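PDB 2Q74: inositol-1-monophosphatase SuhB from Mycobacterium tuberculosis, which probably catalyses the magnesium-dependent hydrolysis of inositol 1-phosphate to free myo-inositol and phosphate. Local coordinates for residues A[167-172]-A[266-271]; A[229-234]-A[262-267]; A[134-139]-A[240-245]; A[162-167]-A[217-222]. All coordinates share one frame; numbering follows the deposited sequence.

Contact 1: residues A[167-172]-A[266-271]; sequences TGVDEL and AAAPGI
Ala268 and Ile271 of 266-271 rest against Thr167, Val169 and Leu172 of the loop 167-172, where strand 262-267 ends in a type I turn that leads into helix 272-280. The corner belongs to the alpha-beta-alpha-beta-alpha sandwich of this family, at the end of the five-stranded sheet. The turn is closed by Ile271 N bonding to Ala268 O (3.1 Å) with Pro269 and Gly270 at its two corners, and it leaves Ile271 at the N-cap position of the helix.

Apolar contacts carry most of the joint. Ile271 reaches into the bend of the loop, so that its CD1 meets Val169 CB (3.5 Å) and the main chain of Glu171. Lower on the same branch, Ile271 CG1 lies 4.0 Å from Leu172 CB, the two side chains meeting at about a right angle. Leu172 also touches Leu275 of the helix and Val202. On the strand side of the turn, Ala268 CB sits 3.9 Å from Val169 CG2.

Polar groups play a lesser part across the contact. Gly270 offers its CA to Val169 O at 3.5 Å, a CH-to-oxygen contact with an angle of 127° at the hydrogen. Asp224 holds this end of the sheet to the loop: its OD1 is bonded to Thr167 OG1, and its main chain pairs with Ala268. Within the contact, that same hydroxyl lies alongside a methyl, Thr167 OG1 to Ala268 CB at 3.6 Å.

Contact 2: residues A[229-234]-A[262-267]; sequences HGVQVW and LVVVAA
Gly230 and Val231 both face Leu262 in a G1 beta bulge, which shifts the antiparallel register of strands 225-231 and 262-267 by one residue in the five-stranded sheet. The tight part is the backbone. Leu262 O takes two bonds: Val231 N approaches on a lone pair in the carbonyl plane (2.8 Å, 162° at the hydrogen), whereas Gly230 N comes from above that plane, also at 2.8 Å. Leu262 N returns a bond to Val231 O. Gly230 has the positive phi (106°) usual for the first position of such a bulge.

On one face of the sheet, Val231 CB packs on Val264 CG2 (3.9 Å), the two valines crossing at about a right angle and backed by Ala211 and Leu215 of helix 211-220. The Val231 side chain also lies about 4 Å from that of Asp235, a magnesium and substrate ligand by similarity. On the other face, the His229 ring meets the CG2 branch of buried Val263 closely and obliquely, and its ND1 has a weak bond to Gly284 O.

His229, Val233 and Leu262 are partly exposed. The loose side lies beyond the bulge, where helix 233-245 starts and Val233 CG2 just reaches Leu262 CD1 at 4.2 Å.

Contact 3: residues A[134-139]-A[240-245]; sequences GAVADV and ALIAAE
Two torsions carry the tip of Ile242 to Val136: the first sets CG1 anti to the carbonyl carbon (chi1 -66°), and the second keeps the chain extended (chi2 166°), so that CD1 points out of helix 233-245 at the sheet. Val136 answers with its CG2 branch, the one beside its own N, and the two methyls meet at 3.9 Å. CD1 of Ile242 also lies 4.1 Å from Val136 N and 4.4 Å from Ala135 CA, so the methyl rests on the strand backbone as well as on the valine.

One residue back on the helix, Leu241 lays its CD1 against the main chain at the start of the segment, 3.9 Å from Gly134 N. The strand's main chain is paired within its sheet: Gly134 and Val136 with Ala147 and Tyr145 of strand 143-148, Ala135 and Ala137 with Ile123 and Val121 of strand 120-127.

The strand and helix axes approach to 8.3 Å and run at 105° to each other, close to perpendicular. Neighbours complete the layer: Val136 also touches Ala212 and Cys216 of helix 211-220, while Ala135 and Ala137 face helix 8-33 on the opposite side of the sheet. All five touching residues are buried. The arrangement is the sheet-to-middle-helix interface of the alpha-beta-alpha-beta-alpha sandwich of the inositol monophosphatase fold, with the seven-stranded sheet packed on the central helix layer.

Contact 4: residues A[162-167]-A[217-222]; sequences HVLRCT and MVAAGR
Leu164 and Cys166 bring the loop after strand 160-163 across the C-terminal end of helix 211-220, their CA atoms 5.2 Å from Ala220 CA and 4.5 Å from Gly221 CA respectively. The helix finishes in a Schellman motif: Gly221 takes a positive phi (94°), Arg222 N bonds back to Met217 O at 2.8 Å, and Gly221 N bonds to Val218 O. The loop passes close to this helix end. A water accepts from Thr167 N at 3.1 Å and lies near Val218 O, but that second distance is doubtfully short.

Among the side chains, Leu164 does most of the apolar work. Its two branches divide between neighbouring alanines, CD1 reaching Ala219 CB at 4.2 Å and CD2 reaching Ala220 CB at 4.0 Å. The same leucine also touches Ala153, Leu155 and Tyr145 of the seven-stranded sheet. Cys166 lays its CB on Val218 O (3.4 Å), with SG set between N and the carbonyl carbon (chi1 53°) and packed on Pro269. Thr167 uses its methyl here, CG2 lying 3.6 Å from Gly221 O. Beyond the helix end, Arg222 packs on Gly115 of the second subunit.

Small residues at the helix terminus thus admit the loop at close range, and the joint rests mainly on carbon contacts. Ala219 O lies near the N atoms of Arg165 and Cys166, but the angles are too poor for bonds, and CB of Leu164 and of Cys166 rest on Ala219 O and Val218 O respectively.

In the fold
Contact 3 joins the seven-stranded sheet to the central helices, and contact 4, which brings a loop onto a helix end, adjoins it where Ile242 CG2 lies 3.8 Å from Ala219 CB. Contacts 4 and 1 share Thr167 and meet again at Pro269 CD and Cys166 SG, 3.7 Å apart. Contact 2 lies within the five-stranded sheet and contact 1 at that sheet's end; they sit toward opposite ends of strand 262-267, their centres about 18 Å apart. Contacts 2 and 3 both use helix 233-245 and lie near the metal site inferred by similarity: the side chains of Val231 and Val136 are each about 7 Å from that of Asp107. Contact 1 lies away from that site.

Contact 1: residues A[167-172]-A[266-271]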
loop_
_atom_site.group_PDB
_atom_site.type_symbol
_atom_site.label_atom_id
_atom_site.label_comp_id
_atom_site.label_asym_id
_atom_site.label_seq_id
_atom_site.Cartn_x
_atom_site.Cartn_y
_atom_site.Cartn_z
ATOM N N THR A 167 0.765 1.064 -18.557
ATOM C CA THR A 167 1.637 0.017 -19.036
ATOM C C THR A 167 1.118 -0.541 -20.350
ATOM O O THR A 167 0.030 -0.202 -20.776
ATOM C CB THR A 167 1.727 -1.117 -18.003
ATOM O OG1 THR A 167 0.437 -1.710 -17.854
ATOM C CG2 THR A 167 2.183 -0.599 -16.662
ATOM N N GLY A 168 1.887 -1.423 -20.974
ATOM C CA GLY A 168 1.470 -2.087 -22.215
ATOM C C GLY A 168 1.247 -3.589 -22.065
ATOM O O GLY A 168 1.502 -4.328 -23.002
ATOM N N VAL A 169 0.790 -4.045 -20.898
ATOM C CA VAL A 169 0.465 -5.461 -20.678
ATOM C C VAL A 169 -0.567 -5.969 -21.665
ATOM O O VAL A 169 -1.523 -5.254 -21.959
ATOM C CB VAL A 169 -0.172 -5.746 -19.269
ATOM C CG1 VAL A 169 0.718 -6.649 -18.444
ATOM C CG2 VAL A 169 -0.596 -4.457 -18.564
ATOM N N ASP A 170 -0.395 -7.219 -22.104
ATOM C CA ASP A 170 -1.338 -7.906 -23.036
ATOM C C ASP A 170 -2.108 -9.020 -22.347
ATOM O O ASP A 170 -3.306 -9.164 -22.565
ATOM C CB ASP A 170 -0.588 -8.535 -24.206
ATOM C CG ASP A 170 0.139 -7.521 -25.017
ATOM O OD1 ASP A 170 -0.276 -6.341 -24.980
ATOM O OD2 ASP A 170 1.137 -7.899 -25.678
ATOM N N GLU A 171 -1.411 -9.822 -21.545
ATOM C CA GLU A 171 -2.030 -10.951 -20.898
ATOM C C GLU A 171 -2.511 -10.556 -19.513
ATOM O O GLU A 171 -1.720 -10.158 -18.657
ATOM C CB GLU A 171 -1.058 -12.135 -20.811
ATOM C CG GLU A 171 -0.662 -12.736 -22.164
ATOM C CD GLU A 171 0.824 -12.573 -22.472
ATOM O OE1 GLU A 171 1.279 -11.428 -22.723
ATOM O OE2 GLU A 171 1.538 -13.600 -22.461
ATOM N N LEU A 172 -3.814 -10.691 -19.297
ATOM C CA LEU A 172 -4.418 -10.443 -17.994
ATOM C C LEU A 172 -3.768 -11.236 -16.873
ATOM O O LEU A 172 -3.848 -10.820 -15.757
ATOM C CB LEU A 172 -5.925 -10.746 -18.032
ATOM C CG LEU A 172 -6.767 -10.361 -16.803
ATOM C CD1 LEU A 172 -6.762 -8.836 -16.560
ATOM C CD2 LEU A 172 -8.204 -10.913 -16.978
ATOM N N ALA A 266 -10.692 0.558 -14.512
ATOM C CA ALA A 266 -9.622 1.282 -15.184
ATOM C C ALA A 266 -8.490 0.308 -15.479
ATOM O O ALA A 266 -8.019 -0.369 -14.591
ATOM C CB ALA A 266 -9.144 2.419 -14.326
ATOM N N ALA A 267 -8.060 0.222 -16.728
ATOM C CA ALA A 267 -7.081 -0.787 -17.106
ATOM C C ALA A 267 -6.224 -0.325 -18.269
ATOM O O ALA A 267 -6.677 0.454 -19.117
ATOM C CB ALA A 267 -7.801 -2.075 -17.483
ATOM N N ALA A 268 -4.989 -0.813 -18.321
ATOM C CA ALA A 268 -4.183 -0.641 -19.503
ATOM C C ALA A 268 -4.975 -1.207 -20.696
ATOM O O ALA A 268 -5.646 -2.227 -20.571
ATOM C CB ALA A 268 -2.862 -1.324 -19.351
ATOM N N PRO A 269 -4.900 -0.540 -21.856
ATOM C CA PRO A 269 -5.772 -0.839 -23.005
ATOM C C PRO A 269 -5.624 -2.255 -23.553
ATOM O O PRO A 269 -6.611 -2.859 -24.006
ATOM C CB PRO A 269 -5.316 0.179 -24.050
ATOM C CG PRO A 269 -3.931 0.537 -23.643
ATOM C CD PRO A 269 -3.965 0.554 -22.165
ATOM N N GLY A 270 -4.397 -2.772 -23.501
ATOM C CA GLY A 270 -4.107 -4.098 -24.017
ATOM C C GLY A 270 -4.794 -5.205 -23.250
ATOM O O GLY A 270 -4.803 -6.354 -23.701
ATOM N N ILE A 271 -5.399 -4.857 -22.115
ATOM C CA ILE A 271 -5.920 -5.847 -21.184
ATOM C C ILE A 271 -7.347 -5.561 -20.703
ATOM O O ILE A 271 -7.936 -6.350 -19.973
ATOM C CB ILE A 271 -4.916 -5.973 -20.008
ATOM C CG1 ILE A 271 -4.556 -7.439 -19.798
ATOM C CG2 ILE A 271 -5.386 -5.237 -18.720
ATOM C CD1 ILE A 271 -3.141 -7.599 -19.264
#

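Contact 2: residues A[229-234]-A[262-267]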
loop_
_atom_site.group_PDB
_atom_site.type_symbol
_atom_site.label_atom_id
_atom_site.label_comp_id
_atom_site.label_asym_id
_atom_site.label_seq_id
_atom_site.Cartn_x
_atom_site.Cartn_y
_atom_site.Cartn_z
ATOM N N HIS A 229 -16.233 -1.712 -6.843
ATOM C CA HIS A 229 -17.681 -1.634 -6.880
ATOM C C HIS A 229 -18.208 -0.766 -5.736
ATOM O O HIS A 229 -18.210 -1.195 -4.584
ATOM C CB HIS A 229 -18.258 -3.043 -6.759
ATOM C CG HIS A 229 -19.723 -3.114 -7.024
ATOM N ND1 HIS A 229 -20.244 -3.125 -8.300
ATOM C CD2 HIS A 229 -20.781 -3.184 -6.181
ATOM C CE1 HIS A 229 -21.563 -3.194 -8.230
ATOM N NE2 HIS A 229 -21.912 -3.235 -6.956
ATOM N N GLY A 230 -18.642 0.451 -6.057
ATOM C CA GLY A 230 -19.258 1.344 -5.074
ATOM C C GLY A 230 -18.375 2.500 -4.637
ATOM O O GLY A 230 -18.110 2.675 -3.451
ATOM N N VAL A 231 -17.951 3.311 -5.596
ATOM C CA VAL A 231 -17.048 4.413 -5.329
ATOM C C VAL A 231 -17.799 5.724 -5.505
ATOM O O VAL A 231 -18.395 5.967 -6.548
ATOM C CB VAL A 231 -15.839 4.377 -6.295
ATOM C CG1 VAL A 231 -14.885 5.542 -6.018
ATOM C CG2 VAL A 231 -15.112 3.046 -6.191
ATOM N N GLN A 232 -17.763 6.578 -4.494
ATOM C CA GLN A 232 -18.395 7.885 -4.598
ATOM C C GLN A 232 -17.781 8.674 -5.752
ATOM O O GLN A 232 -16.637 8.445 -6.095
ATOM C CB GLN A 232 -18.225 8.646 -3.275
ATOM C CG GLN A 232 -18.885 7.990 -2.081
ATOM C CD GLN A 232 -20.366 7.754 -2.288
ATOM O OE1 GLN A 232 -20.943 6.823 -1.715
ATOM N NE2 GLN A 232 -20.993 8.581 -3.131
ATOM N N VAL A 233 -18.546 9.598 -6.326
ATOM C CA VAL A 233 -18.086 10.420 -7.449
ATOM C C VAL A 233 -16.874 11.288 -7.113
ATOM O O VAL A 233 -15.962 11.449 -7.920
ATOM C CB VAL A 233 -19.217 11.337 -7.971
ATOM C CG1 VAL A 233 -18.752 12.109 -9.206
ATOM C CG2 VAL A 233 -20.458 10.510 -8.300
ATOM N N TRP A 234 -16.855 11.828 -5.904
ATOM C CA TRP A 234 -15.776 12.711 -5.469
ATOM C C TRP A 234 -14.436 12.012 -5.197
ATOM O O TRP A 234 -13.402 12.683 -4.998
ATOM C CB TRP A 234 -16.208 13.519 -4.249
ATOM C CG TRP A 234 -16.762 12.717 -3.169
ATOM C CD1 TRP A 234 -16.078 11.877 -2.334
ATOM C CD2 TRP A 234 -18.129 12.670 -2.754
ATOM N NE1 TRP A 234 -16.938 11.305 -1.416
ATOM C CE2 TRP A 234 -18.205 11.772 -1.654
ATOM C CE3 TRP A 234 -19.300 13.297 -3.200
ATOM C CZ2 TRP A 234 -19.403 11.479 -1.005
ATOM C CZ3 TRP A 234 -20.499 13.009 -2.545
ATOM C CH2 TRP A 234 -20.538 12.102 -1.460
ATOM N N LEU A 262 -20.525 4.425 -7.594
ATOM C CA LEU A 262 -20.308 3.975 -8.969
ATOM C C LEU A 262 -19.461 2.709 -9.045
ATOM O O LEU A 262 -18.773 2.341 -8.098
ATOM C CB LEU A 262 -19.623 5.063 -9.798
ATOM C CG LEU A 262 -20.293 6.434 -9.862
ATOM C CD1 LEU A 262 -19.529 7.329 -10.806
ATOM C CD2 LEU A 262 -21.734 6.346 -10.306
ATOM N N VAL A 263 -19.536 2.046 -10.196
ATOM C CA VAL A 263 -18.669 0.930 -10.509
ATOM C C VAL A 263 -17.587 1.462 -11.418
ATOM O O VAL A 263 -17.885 2.031 -12.466
ATOM C CB VAL A 263 -19.419 -0.186 -11.213
ATOM C CG1 VAL A 263 -18.461 -1.297 -11.627
ATOM C CG2 VAL A 263 -20.509 -0.717 -10.309
ATOM N N VAL A 264 -16.335 1.277 -11.005
ATOM C CA VAL A 264 -15.191 1.819 -11.716
ATOM C C VAL A 264 -14.309 0.695 -12.191
ATOM O O VAL A 264 -13.934 -0.192 -11.386
ATOM C CB VAL A 264 -14.331 2.724 -10.805
ATOM C CG1 VAL A 264 -13.204 3.380 -11.613
ATOM C CG2 VAL A 264 -15.195 3.767 -10.103
ATOM N N VAL A 265 -13.995 0.725 -13.489
ATOM C CA VAL A 265 -12.969 -0.137 -14.063
ATOM C C VAL A 265 -11.969 0.730 -14.823
ATOM O O VAL A 265 -12.344 1.576 -15.627
ATOM C CB VAL A 265 -13.557 -1.220 -14.960
ATOM C CG1 VAL A 265 -12.445 -2.116 -15.490
ATOM C CG2 VAL A 265 -14.572 -2.044 -14.191
ATOM N N ALA A 266 -10.692 0.558 -14.512
ATOM C CA ALA A 266 -9.622 1.282 -15.184
ATOM C C ALA A 266 -8.490 0.308 -15.479
ATOM O O ALA A 266 -8.019 -0.369 -14.591
ATOM C CB ALA A 266 -9.144 2.419 -14.326
ATOM N N ALA A 267 -8.060 0.222 -16.728
ATOM C CA ALA A 267 -7.081 -0.787 -17.106
ATOM C C ALA A 267 -6.224 -0.325 -18.269
ATOM O O ALA A 267 -6.677 0.454 -19.117
ATOM C CB ALA A 267 -7.801 -2.075 -17.483
#

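Contact 3: residues A[134-139]-A[240-245]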
loop_
_atom_site.group_PDB
_atom_site.type_symbol
_atom_site.label_atom_id
_atom_site.label_comp_id
_atom_site.label_asym_id
_atom_site.label_seq_id
_atom_site.Cartn_x
_atom_site.Cartn_y
_atom_site.Cartn_z
ATOM N N GLY A 134 -8.631 17.766 -13.511
ATOM C CA GLY A 134 -8.556 17.141 -12.205
ATOM C C GLY A 134 -7.171 17.087 -11.615
ATOM O O GLY A 134 -6.182 17.207 -12.328
ATOM N N ALA A 135 -7.106 16.900 -10.305
ATOM C CA ALA A 135 -5.809 16.801 -9.620
ATOM C C ALA A 135 -5.958 15.964 -8.381
ATOM O O ALA A 135 -6.896 16.179 -7.602
ATOM C CB ALA A 135 -5.274 18.180 -9.263
ATOM N N VAL A 136 -5.066 14.995 -8.199
ATOM C CA VAL A 136 -5.065 14.184 -6.966
ATOM C C VAL A 136 -3.722 14.341 -6.314
ATOM O O VAL A 136 -2.684 14.073 -6.917
ATOM C CB VAL A 136 -5.288 12.664 -7.232
ATOM C CG1 VAL A 136 -5.173 11.844 -5.910
ATOM C CG2 VAL A 136 -6.616 12.406 -7.923
ATOM N N ALA A 137 -3.737 14.774 -5.070
ATOM C CA ALA A 137 -2.488 15.019 -4.332
ATOM C C ALA A 137 -2.285 13.843 -3.429
ATOM O O ALA A 137 -3.145 13.579 -2.618
ATOM C CB ALA A 137 -2.588 16.287 -3.506
ATOM N N ASP A 138 -1.167 13.144 -3.589
ATOM C CA ASP A 138 -0.729 12.085 -2.676
ATOM C C ASP A 138 -0.031 12.771 -1.505
ATOM O O ASP A 138 1.161 13.094 -1.569
ATOM C CB ASP A 138 0.230 11.115 -3.405
ATOM C CG ASP A 138 0.669 9.906 -2.537
ATOM O OD1 ASP A 138 0.573 9.954 -1.290
ATOM O OD2 ASP A 138 1.150 8.903 -3.138
ATOM N N VAL A 139 -0.785 12.965 -0.429
ATOM C CA VAL A 139 -0.352 13.782 0.682
ATOM C C VAL A 139 0.999 13.337 1.243
ATOM O O VAL A 139 1.931 14.139 1.323
ATOM C CB VAL A 139 -1.462 13.851 1.771
ATOM C CG1 VAL A 139 -1.021 14.701 2.947
ATOM C CG2 VAL A 139 -2.729 14.424 1.159
ATOM N N ALA A 240 -10.114 9.267 -12.496
ATOM C CA ALA A 240 -10.617 8.628 -13.704
ATOM C C ALA A 240 -10.053 9.328 -14.943
ATOM O O ALA A 240 -9.545 8.677 -15.862
ATOM C CB ALA A 240 -12.138 8.638 -13.712
ATOM N N LEU A 241 -10.121 10.655 -14.929
ATOM C CA LEU A 241 -9.654 11.480 -16.049
ATOM C C LEU A 241 -8.166 11.289 -16.216
ATOM O O LEU A 241 -7.648 11.173 -17.328
ATOM C CB LEU A 241 -9.942 12.957 -15.779
ATOM C CG LEU A 241 -10.161 13.956 -16.914
ATOM C CD1 LEU A 241 -9.679 15.370 -16.471
ATOM C CD2 LEU A 241 -9.526 13.571 -18.226
ATOM N N ILE A 242 -7.481 11.271 -15.089
ATOM C CA ILE A 242 -6.033 11.154 -15.082
ATOM C C ILE A 242 -5.622 9.835 -15.732
ATOM O O ILE A 242 -4.858 9.831 -16.708
ATOM C CB ILE A 242 -5.451 11.261 -13.678
ATOM C CG1 ILE A 242 -5.687 12.682 -13.112
ATOM C CG2 ILE A 242 -3.969 10.955 -13.753
ATOM C CD1 ILE A 242 -5.463 12.843 -11.621
ATOM N N ALA A 243 -6.174 8.726 -15.235
ATOM C CA ALA A 243 -5.944 7.428 -15.875
ATOM C C ALA A 243 -6.302 7.474 -17.393
ATOM O O ALA A 243 -5.551 7.011 -18.244
ATOM C CB ALA A 243 -6.698 6.339 -15.145
ATOM N N ALA A 244 -7.423 8.081 -17.726
ATOM C CA ALA A 244 -7.867 8.148 -19.141
ATOM C C ALA A 244 -6.836 8.894 -19.969
ATOM O O ALA A 244 -6.378 8.416 -20.986
ATOM C CB ALA A 244 -9.234 8.807 -19.255
ATOM N N GLU A 245 -6.415 10.048 -19.493
ATOM C CA GLU A 245 -5.443 10.845 -20.234
ATOM C C GLU A 245 -4.061 10.205 -20.291
ATOM O O GLU A 245 -3.167 10.698 -20.994
ATOM C CB GLU A 245 -5.338 12.245 -19.624
ATOM C CG GLU A 245 -6.548 13.129 -19.889
ATOM C CD GLU A 245 -6.773 13.396 -21.353
ATOM O OE1 GLU A 245 -5.773 13.535 -22.105
ATOM O OE2 GLU A 245 -7.958 13.468 -21.750
#

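Contact 4: residues A[162-167]-A[217-222]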
loop_
_atom_site.group_PDB
_atom_site.type_symbol
_atom_site.label_atom_id
_atom_site.label_comp_id
_atom_site.label_asym_id
_atom_site.label_seq_id
_atom_site.Cartn_x
_atom_site.Cartn_y
_atom_site.Cartn_z
ATOM N N HIS A 162 6.437 15.171 -14.890
ATOM C CA HIS A 162 6.652 14.005 -15.771
ATOM C C HIS A 162 5.351 13.576 -16.464
ATOM O O HIS A 162 4.274 13.715 -15.894
ATOM C CB HIS A 162 7.200 12.808 -14.984
ATOM C CG HIS A 162 8.061 13.192 -13.821
ATOM N ND1 HIS A 162 9.190 13.974 -13.950
ATOM C CD2 HIS A 162 7.951 12.904 -12.505
ATOM C CE1 HIS A 162 9.736 14.154 -12.760
ATOM N NE2 HIS A 162 9.001 13.518 -11.866
ATOM N N VAL A 163 5.463 13.048 -17.688
ATOM C CA VAL A 163 4.308 12.577 -18.439
ATOM C C VAL A 163 3.935 11.212 -17.910
ATOM O O VAL A 163 4.805 10.402 -17.639
ATOM C CB VAL A 163 4.589 12.460 -19.976
ATOM C CG1 VAL A 163 3.381 11.892 -20.733
ATOM C CG2 VAL A 163 4.960 13.797 -20.533
ATOM N N LEU A 164 2.639 10.958 -17.789
ATOM C CA LEU A 164 2.157 9.669 -17.353
ATOM C C LEU A 164 1.637 8.855 -18.521
ATOM O O LEU A 164 0.978 9.380 -19.453
ATOM C CB LEU A 164 1.065 9.834 -16.293
ATOM C CG LEU A 164 1.544 10.443 -14.962
ATOM C CD1 LEU A 164 0.418 10.494 -13.958
ATOM C CD2 LEU A 164 2.734 9.671 -14.421
ATOM N N ARG A 165 1.950 7.566 -18.455
ATOM C CA ARG A 165 1.513 6.585 -19.423
ATOM C C ARG A 165 1.321 5.252 -18.729
ATOM O O ARG A 165 2.169 4.809 -17.945
ATOM C CB ARG A 165 2.547 6.442 -20.534
ATOM C CG ARG A 165 2.507 7.558 -21.587
ATOM C CD ARG A 165 1.094 7.722 -22.162
ATOM N NE ARG A 165 1.085 7.971 -23.594
ATOM C CZ ARG A 165 -0.020 8.063 -24.332
ATOM N NH1 ARG A 165 -1.223 7.948 -23.770
ATOM N NH2 ARG A 165 0.080 8.284 -25.649
ATOM N N CYS A 166 0.196 4.609 -18.994
ATOM C CA CYS A 166 -0.066 3.320 -18.389
ATOM C C CYS A 166 0.763 2.269 -19.096
ATOM O O CYS A 166 1.400 2.548 -20.094
ATOM C CB CYS A 166 -1.551 2.989 -18.448
ATOM S SG CYS A 166 -2.180 3.126 -20.101
ATOM N N THR A 167 0.765 1.064 -18.557
ATOM C CA THR A 167 1.637 0.017 -19.036
ATOM C C THR A 167 1.118 -0.541 -20.350
ATOM O O THR A 167 0.030 -0.202 -20.776
ATOM C CB THR A 167 1.727 -1.117 -18.003
ATOM O OG1 THR A 167 0.437 -1.710 -17.854
ATOM C CG2 THR A 167 2.183 -0.599 -16.662
ATOM N N MET A 217 -2.196 5.285 -9.748
ATOM C CA MET A 217 -1.209 4.239 -9.967
ATOM C C MET A 217 -1.353 3.663 -11.397
ATOM O O MET A 217 -0.368 3.427 -12.104
ATOM C CB MET A 217 -1.331 3.166 -8.906
ATOM C CG MET A 217 -0.773 3.634 -7.566
ATOM S SD MET A 217 -0.788 2.311 -6.329
ATOM C CE MET A 217 -2.271 2.823 -5.497
ATOM N N VAL A 218 -2.594 3.432 -11.803
ATOM C CA VAL A 218 -2.854 2.890 -13.137
ATOM C C VAL A 218 -2.270 3.843 -14.190
ATOM O O VAL A 218 -1.510 3.432 -15.066
ATOM C CB VAL A 218 -4.346 2.654 -13.361
ATOM C CG1 VAL A 218 -4.619 2.284 -14.795
ATOM C CG2 VAL A 218 -4.859 1.544 -12.399
ATOM N N ALA A 219 -2.537 5.131 -14.004
ATOM C CA ALA A 219 -2.002 6.167 -14.847
ATOM C C ALA A 219 -0.481 6.155 -14.891
ATOM O O ALA A 219 0.118 6.284 -15.931
ATOM C CB ALA A 219 -2.506 7.515 -14.384
ATOM N N ALA A 220 0.149 6.016 -13.744
ATOM C CA ALA A 220 1.601 6.048 -13.646
ATOM C C ALA A 220 2.246 4.741 -14.082
ATOM O O ALA A 220 3.435 4.711 -14.359
ATOM C CB ALA A 220 2.005 6.348 -12.249
ATOM N N GLY A 221 1.475 3.659 -14.140
ATOM C CA GLY A 221 2.012 2.333 -14.481
ATOM C C GLY A 221 2.389 1.521 -13.253
ATOM O O GLY A 221 3.072 0.521 -13.371
ATOM N N ARG A 222 1.948 1.936 -12.075
ATOM C CA ARG A 222 2.227 1.172 -10.854
ATOM C C ARG A 222 1.219 0.049 -10.611
ATOM O O ARG A 222 1.481 -0.850 -9.834
ATOM C CB ARG A 222 2.262 2.108 -9.664
ATOM C CG ARG A 222 3.238 3.222 -9.875
ATOM C CD ARG A 222 3.559 3.937 -8.596
ATOM N NE ARG A 222 4.199 5.216 -8.867
ATOM C CZ ARG A 222 4.736 6.008 -7.944
ATOM N NH1 ARG A 222 4.735 5.659 -6.658
ATOM N NH2 ARG A 222 5.285 7.162 -8.323
HETATM O O HOH W 1 -1.037 1.238 -15.983
#